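Local coordinates for cellulosomal scaffoldin adaptor protein B (Acetivibrio cellulolyticus, PDB 3BWZ), which serves as an adaptor scaffoldin of the cellulosome, represented here by a type II cohesin module of the kind that docks onto dockerin-bearing partners, at residues A[35-40]-A[111-116]. Numbering follows the deposited sequence.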
ATOM      1  N   SER A  35      11.169   1.871  -9.121  1.00  7.13           N
ATOM      2  CA  SER A  35      12.123   1.264  -8.213  1.00  7.52           C
ATOM      3  C   SER A  35      11.743   1.283  -6.734  1.00  7.16           C
ATOM      4  O   SER A  35      12.490   0.753  -5.934  1.00  8.27           O
ATOM      5  CB  SER A  35      13.473   1.938  -8.323  1.00  8.58           C
ATOM      6  OG  SER A  35      13.469   3.185  -7.628  1.00  9.22           O
ATOM      7  N   GLY A  36      10.611   1.873  -6.376  1.00  7.29           N
ATOM      8  CA  GLY A  36      10.272   1.992  -4.979  1.00  7.86           C
ATOM      9  C   GLY A  36       9.244   3.057  -4.727  1.00  6.98           C
ATOM     10  O   GLY A  36       8.865   3.797  -5.620  1.00  7.32           O
ATOM     11  N   CYS A  37       8.804   3.137  -3.480  1.00  7.09           N
ATOM     12  CA  CYS A  37       7.749   4.065  -3.128  1.00  7.21           C
ATOM     13  C   CYS A  37       7.752   4.394  -1.649  1.00  7.09           C
ATOM     14  O   CYS A  37       8.289   3.637  -0.843  1.00 11.28           O
ATOM     15  CB  CYS A  37       6.376   3.533  -3.539  1.00  7.83           C
ATOM     16  SG  CYS A  37       5.910   1.956  -2.794  1.00 11.19           S
ATOM     17  N   GLN A  38       7.139   5.510  -1.307  1.00  6.47           N
ATOM     18  CA  GLN A  38       6.711   5.816   0.037  1.00  6.54           C
ATOM     19  C   GLN A  38       5.209   6.076  -0.034  1.00  6.55           C
ATOM     20  O   GLN A  38       4.754   6.841  -0.896  1.00  7.88           O
ATOM     21  CB  GLN A  38       7.422   7.034   0.635  1.00  7.47           C
ATOM     22  CG  GLN A  38       6.918   7.336   2.020  1.00  8.16           C
ATOM     23  CD  GLN A  38       7.559   8.520   2.714  1.00  8.63           C
ATOM     24  OE1 GLN A  38       8.287   9.323   2.100  1.00 10.21           O
ATOM     25  NE2 GLN A  38       7.243   8.674   3.983  1.00  9.19           N
ATOM     26  N   LEU A  39       4.452   5.437   0.862  1.00  6.35           N
ATOM     27  CA  LEU A  39       3.000   5.503   0.869  1.00  6.38           C
ATOM     28  C   LEU A  39       2.492   5.841   2.249  1.00  6.61           C
ATOM     29  O   LEU A  39       3.064   5.429   3.250  1.00  7.27           O
ATOM     30  CB  LEU A  39       2.399   4.175   0.396  1.00  7.15           C
ATOM     31  CG  LEU A  39       2.890   3.695  -0.974  1.00  7.15           C
ATOM     32  CD1 LEU A  39       2.343   2.314  -1.258  1.00  9.44           C
ATOM     33  CD2 LEU A  39       2.509   4.641  -2.112  1.00  8.87           C
ATOM     34  N   ASN A  40       1.374   6.551   2.284  1.00  6.47           N
ATOM     35  CA  ASN A  40       0.708   6.930   3.520  1.00  7.22           C
ATOM     36  C   ASN A  40      -0.739   6.500   3.425  1.00  7.19           C
ATOM     37  O   ASN A  40      -1.525   7.117   2.701  1.00  8.68           O
ATOM     38  CB  ASN A  40       0.835   8.446   3.716  1.00  7.69           C
ATOM     39  CG  ASN A  40       0.368   8.904   5.061  1.00  9.04           C
ATOM     40  OD1 ASN A  40      -0.697   9.582   5.188  1.00 11.82           O
ATOM     41  ND2 ASN A  40       1.106   8.548   6.083  1.00  7.91           N
ATOM     42  N   GLY A 111       2.695  -4.454 -10.938  1.00  8.09           N
ATOM     43  CA  GLY A 111       2.631  -5.516  -9.942  1.00  8.49           C
ATOM     44  C   GLY A 111       2.153  -5.010  -8.613  1.00  7.41           C
ATOM     45  O   GLY A 111       1.739  -3.863  -8.484  1.00  8.52           O
ATOM     46  N   THR A 112       2.184  -5.894  -7.624  1.00  7.29           N
ATOM     47  CA  THR A 112       1.729  -5.562  -6.280  1.00  6.98           C
ATOM     48  C   THR A 112       2.946  -5.201  -5.451  1.00  6.66           C
ATOM     49  O   THR A 112       3.830  -6.040  -5.255  1.00  7.30           O
ATOM     50  CB  THR A 112       0.967  -6.762  -5.657  1.00  7.72           C
ATOM     51  OG1 THR A 112      -0.147  -7.090  -6.500  1.00  8.90           O
ATOM     52  CG2 THR A 112       0.515  -6.481  -4.236  1.00  8.28           C
ATOM     53  N   VAL A 113       3.010  -3.965  -4.990  1.00  6.39           N
ATOM     54  CA  VAL A 113       4.168  -3.518  -4.256  1.00  7.23           C
ATOM     55  C   VAL A 113       4.174  -4.004  -2.818  1.00  7.01           C
ATOM     56  O   VAL A 113       5.243  -4.135  -2.240  1.00  9.68           O
ATOM     57  CB  VAL A 113       4.349  -1.988  -4.332  1.00  9.70           C
ATOM     58  CG1 VAL A 113       4.550  -1.529  -5.750  1.00 13.25           C
ATOM     59  CG2 VAL A 113       3.262  -1.230  -3.701  1.00 11.75           C
ATOM     60  N   ALA A 114       2.996  -4.203  -2.239  1.00  6.80           N
ATOM     61  CA  ALA A 114       2.857  -4.538  -0.835  1.00  8.09           C
ATOM     62  C   ALA A 114       1.424  -4.957  -0.615  1.00  7.31           C
ATOM     63  O   ALA A 114       0.532  -4.604  -1.398  1.00  7.27           O
ATOM     64  CB  ALA A 114       3.198  -3.301   0.037  1.00 12.47           C
ATOM     65  N   VAL A 115       1.209  -5.670   0.489  1.00  7.39           N
ATOM     66  CA  VAL A 115      -0.103  -6.109   0.895  1.00  7.63           C
ATOM     67  C   VAL A 115      -0.311  -5.733   2.359  1.00  7.19           C
ATOM     68  O   VAL A 115       0.572  -5.934   3.198  1.00  9.05           O
ATOM     69  CB  VAL A 115      -0.189  -7.634   0.720  1.00 11.20           C
ATOM     70  CG1 VAL A 115      -1.435  -8.208   1.271  1.00 13.59           C
ATOM     71  CG2 VAL A 115      -0.056  -7.999  -0.737  1.00 12.73           C
ATOM     72  N   VAL A 116      -1.487  -5.177   2.648  1.00  7.34           N
ATOM     73  CA  VAL A 116      -1.891  -4.925   4.030  1.00  6.73           C
ATOM     74  C   VAL A 116      -3.176  -5.689   4.264  1.00  6.83           C
ATOM     75  O   VAL A 116      -4.182  -5.445   3.608  1.00  7.63           O
ATOM     76  CB  VAL A 116      -2.084  -3.418   4.353  1.00  7.68           C
ATOM     77  CG1 VAL A 116      -2.487  -3.268   5.833  1.00  9.68           C
ATOM     78  CG2 VAL A 116      -0.823  -2.653   4.044  1.00 10.36           C
TER
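Val113 meets Cys37 and Leu39 across the core of the cohesin β-sandwich, and the contact between 35-40 and 111-116 is wholly apolar. A single methyl carries it: Val113 CG2 lies 4.2 Å from Cys37 SG and 4.4 Å from Leu39 CD1. Because Cys37 SG and Leu39 CD1 are themselves 3.9 Å apart, the three atoms form a compact triangle, with the methyl facing the junction of the two neighbouring side chains. Leu39 takes part through one branch. With CD1 anti to CA (chi2 174°), that methyl is carried outward toward Val113, whereas Leu39 CD2 stands 6.1 Å from Val113 CG2.

The backbones stay well apart, with 8.5 Å between the CA atoms of Cys37 and Val113, as expected for side chains packing between opposed sheet faces rather than for paired strands. Cys37 and Leu39, two residues apart, both point inward by ordinary strand alternation. The other segment breaks that rule: Val113 leaves the extended conformation (psi -29°), and the CB atoms of both Val113 and Ala114 are directed toward 35-40. Ala114 stops short of contact, its CB 5.8 Å from Leu39 CD1.

Polar groups bind to other parts of the chain. Val113 O accepts a hydrogen bond from Lys93 NZ at the backbone irregularity, and Thr112 OG1 is hydrogen-bonded to Asn27 OD1.

Ile26 of strand 21-29 touches both Leu39 and Val113, Ile69 of a loop also packs on Val113, and Leu145 adds to the apolar cluster beside Cys37. Strand 34-42 is flanked by strands 88-94 and 143-147 in one layer; strand 111-120, paired with 21-29, faces it from the other.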